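Local structure of TqaA (Penicillium aethiopicum, 5EJD) at residues B[10-15]-B[70-75]; B[16-21]-B[47-52]. The protein probably serves, through this thiolation (carrier) domain, to hold substrates on a phosphopantetheine arm within a fungal nonribosomal peptide synthetase. All coordinates share one frame; numbering follows the deposited sequence.

Both interactions pack helix 7-20 against another helix of the same carrier domain. Interaction 1 uses its middle turns and the C-terminal helix 68-74, and all of its touching residues are buried. Interaction 2 uses the end of helix 7-20 and helix 40-52, and lies at the surface. Their centres are about 10 Å apart. The two sets of segments also touch: CD1 of Ile15, in segment 10-15, lies 3.6 Å from CA of Gly50. Both contacts are apolar across the segments. In interaction 1 a leucine fits against leucine and alanine in the core. In interaction 2 valine and threonine methyls meet a partly exposed leucine, with polar and charged groups close by.

Interaction 1: residues B[10-15]-B[70-75]; sequences RELANI and ELASVA
The two helical segments come nearest at Leu12 and Ala72, whose CA atoms are 6.9 Å apart. Leu12 is the one residue of 10-15 that reaches across, and it meets both Leu71 and Ala72. All three residues are buried, and the contact is van der Waals packing led by aliphatic groups. The CD2 methyl of Leu12 does most of the touching. It lies 3.8 Å from CD2 of Leu71 and also rests against CB and CG of that residue. The same methyl sits 3.8 Å from the backbone N of Ala72, and 4.1 Å from the Ala72 CB methyl. Leu12 CD2 therefore settles over the junction of the Leu71 side chain and the Ala72 backbone N. CD1, the other branch of Leu12, adds a looser approach to CD2 of Leu71 at 4.1 Å. With CG of Leu12 opposite its backbone N (chi1 -164°), the branch is carried toward helix 68-74, and the Leu71 side chain runs roughly perpendicular to it. The contact belongs to the helical bundle of a peptidyl carrier domain, where it joins the first helix, 7-20, to the last, 68-74. The close approach of the backbones is consistent with the small side chain of Ala72. Other residues extend the packing: Leu12 also touches Phe57 and Leu68, while Ala72 touches Ala8 and Glu9, about one turn before Leu12 on helix 7-20.

Interaction 2: residues B[16-21]-B[47-52]; sequences WATVLD and SALGRA
This is a small apolar contact between two helices at the surface of the carrier domain. Val19 and Thr18, near the C-terminal end of helix 7-20, meet Leu49 near the C-terminal end of helix 40-52. The backbones stay well apart, with CA atoms of Val19 and Leu49 separated by 8.8 Å, and side chains span the gap. Leu49 makes the contact with one branch. Its CD2 methyl lies 3.9 Å from CG2 of Val19 and 4.2 Å from CG2 of Thr18, and so serves both residues. The Val19 and Leu49 side chains lie alongside one another and point opposite ways. Chi1 of 151° in Val19 puts CG2 opposite the carbonyl carbon and beside the backbone N, and this is the methyl that meets Leu49. Thr18 offers its methyl to the leucine, while its hydroxyl OG1 is hydrogen-bonded to the carbonyl O of Asn14, one turn back in its own helix.

Helix 40-52 begins at Ser40, the residue that carries the 4'-phosphopantetheine arm. The Val19 side chain is about 11 Å from that of Ser40 and about 12 Å from the bound cofactor, so the contact joins helix 7-20 to the helix that carries the cofactor but lies away from the cofactor itself. Val19 also touches Asp42 and Lys45, earlier on helix 40-52. Ala48 and Leu49 each also touch an acidic side chain of another protein chain, and NE of Arg51 pairs with an acidic side chain of that chain. Between the two segments, however, the contact is apolar packing of methyl groups: they meet with no directional bond to fix them, and the polar end of Thr18 is satisfied within its own helix.

Interaction 1: residues B[10-15]-B[70-75]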
loop_
_atom_site.group_PDB
_atom_site.type_symbol
_atom_site.label_atom_id
_atom_site.label_comp_id
_atom_site.label_asym_id
_atom_site.label_seq_id
_atom_site.Cartn_x
_atom_site.Cartn_y
_atom_site.Cartn_z
ATOM N N ARG B 10 25.179 17.168 5.997
ATOM C CA ARG B 10 24.690 17.081 7.362
ATOM C C ARG B 10 23.204 16.856 7.420
ATOM O O ARG B 10 22.737 16.087 8.257
ATOM C CB ARG B 10 25.043 18.341 8.187
ATOM C CG ARG B 10 26.516 18.430 8.560
ATOM C CD ARG B 10 26.918 19.713 9.275
ATOM N NE ARG B 10 28.324 19.919 8.937
ATOM C CZ ARG B 10 28.789 20.774 8.029
ATOM N NH1 ARG B 10 27.980 21.604 7.383
ATOM N NH2 ARG B 10 30.088 20.811 7.790
ATOM N N GLU B 11 22.453 17.611 6.631
ATOM C CA GLU B 11 21.001 17.526 6.715
ATOM C C GLU B 11 20.571 16.131 6.239
ATOM O O GLU B 11 19.701 15.504 6.825
ATOM C CB GLU B 11 20.203 18.666 6.010
ATOM C CG GLU B 11 19.334 19.463 6.996
ATOM C CD GLU B 11 18.327 18.699 7.898
ATOM O OE1 GLU B 11 17.937 17.506 7.743
ATOM O OE2 GLU B 11 17.870 19.380 8.831
ATOM N N LEU B 12 21.226 15.647 5.200
ATOM C CA LEU B 12 20.941 14.324 4.672
ATOM C C LEU B 12 21.263 13.181 5.642
ATOM O O LEU B 12 20.520 12.214 5.740
ATOM C CB LEU B 12 21.722 14.149 3.387
ATOM C CG LEU B 12 21.285 13.027 2.506
ATOM C CD1 LEU B 12 19.815 13.192 2.122
ATOM C CD2 LEU B 12 22.197 13.030 1.273
ATOM N N ALA B 13 22.330 13.334 6.404
ATOM C CA ALA B 13 22.692 12.349 7.374
ATOM C C ALA B 13 21.658 12.257 8.475
ATOM O O ALA B 13 21.346 11.178 8.980
ATOM C CB ALA B 13 24.047 12.689 7.975
ATOM N N ASN B 14 21.165 13.402 8.904
ATOM C CA ASN B 14 20.108 13.417 9.865
ATOM C C ASN B 14 18.865 12.705 9.353
ATOM O O ASN B 14 18.157 12.036 10.095
ATOM C CB ASN B 14 19.828 14.836 10.257
ATOM C CG ASN B 14 18.860 14.942 11.410
ATOM O OD1 ASN B 14 18.964 14.211 12.401
ATOM N ND2 ASN B 14 17.896 15.841 11.285
ATOM N N ILE B 15 18.569 12.904 8.094
ATOM C CA ILE B 15 17.430 12.244 7.491
ATOM C C ILE B 15 17.643 10.717 7.478
ATOM O O ILE B 15 16.734 9.961 7.813
ATOM C CB ILE B 15 17.210 12.770 6.065
ATOM C CG1 ILE B 15 16.612 14.169 6.145
ATOM C CG2 ILE B 15 16.295 11.854 5.270
ATOM C CD1 ILE B 15 16.635 14.877 4.824
ATOM N N GLU B 70 27.428 11.792 -2.772
ATOM C CA GLU B 70 26.924 11.937 -4.146
ATOM C C GLU B 70 25.473 12.365 -4.220
ATOM O O GLU B 70 25.110 13.197 -5.035
ATOM C CB GLU B 70 27.074 10.667 -4.899
ATOM C CG GLU B 70 28.487 10.266 -5.280
ATOM C CD GLU B 70 28.340 9.029 -6.245
ATOM O OE1 GLU B 70 27.536 8.075 -5.980
ATOM O OE2 GLU B 70 28.896 8.998 -7.358
ATOM N N LEU B 71 24.656 11.862 -3.306
ATOM C CA LEU B 71 23.272 12.267 -3.255
ATOM C C LEU B 71 23.135 13.725 -2.822
ATOM O O LEU B 71 22.237 14.440 -3.283
ATOM C CB LEU B 71 22.461 11.350 -2.309
ATOM C CG LEU B 71 20.974 11.666 -2.109
ATOM C CD1 LEU B 71 20.205 11.601 -3.416
ATOM C CD2 LEU B 71 20.375 10.717 -1.115
ATOM N N ALA B 72 23.987 14.155 -1.906
ATOM C CA ALA B 72 23.951 15.554 -1.458
ATOM C C ALA B 72 24.252 16.566 -2.552
ATOM O O ALA B 72 23.731 17.665 -2.498
ATOM C CB ALA B 72 24.883 15.737 -0.282
ATOM N N SER B 73 25.110 16.225 -3.517
ATOM C CA SER B 73 25.325 17.097 -4.684
ATOM C C SER B 73 24.145 17.268 -5.582
ATOM O O SER B 73 23.950 18.340 -6.109
ATOM C CB SER B 73 26.370 16.538 -5.640
ATOM O OG SER B 73 27.481 16.101 -4.934
ATOM N N VAL B 74 23.435 16.195 -5.867
ATOM C CA VAL B 74 22.355 16.298 -6.867
ATOM C C VAL B 74 21.083 16.845 -6.259
ATOM O O VAL B 74 20.194 17.226 -7.011
ATOM C CB VAL B 74 22.039 15.016 -7.654
ATOM C CG1 VAL B 74 23.302 14.236 -8.012
ATOM C CG2 VAL B 74 21.118 14.179 -6.838
ATOM N N ALA B 75 20.989 16.912 -4.926
ATOM C CA ALA B 75 19.823 17.542 -4.307
ATOM C C ALA B 75 19.868 19.069 -4.541
ATOM O O ALA B 75 20.957 19.640 -4.623
ATOM C CB ALA B 75 19.746 17.194 -2.838
#

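Interaction 2: residues B[16-21]-B[47-52]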
loop_
_atom_site.group_PDB
_atom_site.type_symbol
_atom_site.label_atom_id
_atom_site.label_comp_id
_atom_site.label_asym_id
_atom_site.label_seq_id
_atom_site.Cartn_x
_atom_site.Cartn_y
_atom_site.Cartn_z
ATOM N N TRP B 16 18.828 10.277 7.081
ATOM C CA TRP B 16 19.098 8.847 7.065
ATOM C C TRP B 16 19.011 8.276 8.464
ATOM O O TRP B 16 18.532 7.170 8.671
ATOM C CB TRP B 16 20.484 8.594 6.517
ATOM C CG TRP B 16 20.604 8.744 5.055
ATOM C CD1 TRP B 16 19.832 9.489 4.240
ATOM C CD2 TRP B 16 21.622 8.176 4.232
ATOM N NE1 TRP B 16 20.303 9.421 2.940
ATOM C CE2 TRP B 16 21.397 8.607 2.918
ATOM C CE3 TRP B 16 22.670 7.296 4.479
ATOM C CZ2 TRP B 16 22.175 8.206 1.870
ATOM C CZ3 TRP B 16 23.469 6.907 3.425
ATOM C CH2 TRP B 16 23.223 7.364 2.143
ATOM N N ALA B 17 19.501 9.028 9.437
ATOM C CA ALA B 17 19.446 8.572 10.816
ATOM C C ALA B 17 18.007 8.317 11.278
ATOM O O ALA B 17 17.730 7.302 11.884
ATOM C CB ALA B 17 20.130 9.560 11.745
ATOM N N THR B 18 17.098 9.223 10.966
ATOM C CA THR B 18 15.714 9.061 11.385
ATOM C C THR B 18 15.057 7.903 10.625
ATOM O O THR B 18 14.369 7.093 11.211
ATOM C CB THR B 18 14.925 10.343 11.029
ATOM O OG1 THR B 18 15.579 11.498 11.552
ATOM C CG2 THR B 18 13.505 10.310 11.510
ATOM N N VAL B 19 15.315 7.816 9.335
ATOM C CA VAL B 19 14.590 6.887 8.494
ATOM C C VAL B 19 15.087 5.465 8.709
ATOM O O VAL B 19 14.334 4.529 8.612
ATOM C CB VAL B 19 14.716 7.348 7.021
ATOM C CG1 VAL B 19 14.637 6.218 6.034
ATOM C CG2 VAL B 19 13.637 8.379 6.712
ATOM N N LEU B 20 16.383 5.308 8.861
ATOM C CA LEU B 20 16.974 4.002 9.086
ATOM C C LEU B 20 17.062 3.659 10.582
ATOM O O LEU B 20 17.385 2.539 10.909
ATOM C CB LEU B 20 18.374 3.930 8.450
ATOM C CG LEU B 20 18.415 4.251 6.959
ATOM C CD1 LEU B 20 19.858 4.349 6.497
ATOM C CD2 LEU B 20 17.677 3.232 6.115
ATOM N N ASP B 21 16.745 4.595 11.480
ATOM C CA ASP B 21 16.800 4.353 12.939
ATOM C C ASP B 21 18.195 3.909 13.371
ATOM O O ASP B 21 18.368 2.952 14.107
ATOM C CB ASP B 21 15.754 3.321 13.348
ATOM C CG ASP B 21 14.407 3.957 13.698
ATOM O OD1 ASP B 21 14.434 4.938 14.483
ATOM O OD2 ASP B 21 13.327 3.513 13.170
ATOM N N SER B 47 13.096 10.909 0.929
ATOM C CA SER B 47 12.747 11.939 -0.018
ATOM C C SER B 47 11.731 12.940 0.542
ATOM O O SER B 47 11.852 14.140 0.328
ATOM C CB SER B 47 12.231 11.297 -1.285
ATOM O OG SER B 47 11.693 12.301 -2.098
ATOM N N ALA B 48 10.705 12.450 1.238
ATOM C CA ALA B 48 9.713 13.344 1.829
ATOM C C ALA B 48 10.302 14.212 2.956
ATOM O O ALA B 48 9.973 15.367 3.068
ATOM C CB ALA B 48 8.537 12.558 2.348
ATOM N N LEU B 49 11.136 13.629 3.796
ATOM C CA LEU B 49 11.795 14.387 4.833
ATOM C C LEU B 49 12.773 15.397 4.242
ATOM O O LEU B 49 12.934 16.484 4.778
ATOM C CB LEU B 49 12.519 13.445 5.792
ATOM C CG LEU B 49 11.847 13.196 7.149
ATOM C CD1 LEU B 49 10.355 12.952 7.085
ATOM C CD2 LEU B 49 12.518 11.996 7.790
ATOM N N GLY B 50 13.402 15.036 3.124
ATOM C CA GLY B 50 14.209 15.960 2.340
ATOM C C GLY B 50 13.435 17.230 2.006
ATOM O O GLY B 50 13.882 18.329 2.242
ATOM N N ARG B 51 12.259 17.069 1.430
ATOM C CA ARG B 51 11.448 18.203 1.086
ATOM C C ARG B 51 11.141 19.073 2.283
ATOM O O ARG B 51 11.228 20.255 2.182
ATOM C CB ARG B 51 10.171 17.729 0.466
ATOM C CG ARG B 51 9.204 18.826 0.129
ATOM C CD ARG B 51 7.915 18.283 -0.478
ATOM N NE ARG B 51 6.944 19.344 -0.642
ATOM C CZ ARG B 51 6.982 20.196 -1.661
ATOM N NH1 ARG B 51 6.063 21.145 -1.748
ATOM N NH2 ARG B 51 7.944 20.110 -2.590
ATOM N N ALA B 52 10.768 18.498 3.404
ATOM C CA ALA B 52 10.465 19.288 4.594
ATOM C C ALA B 52 11.679 20.045 5.129
ATOM O O ALA B 52 11.528 21.040 5.811
ATOM C CB ALA B 52 9.884 18.402 5.695
#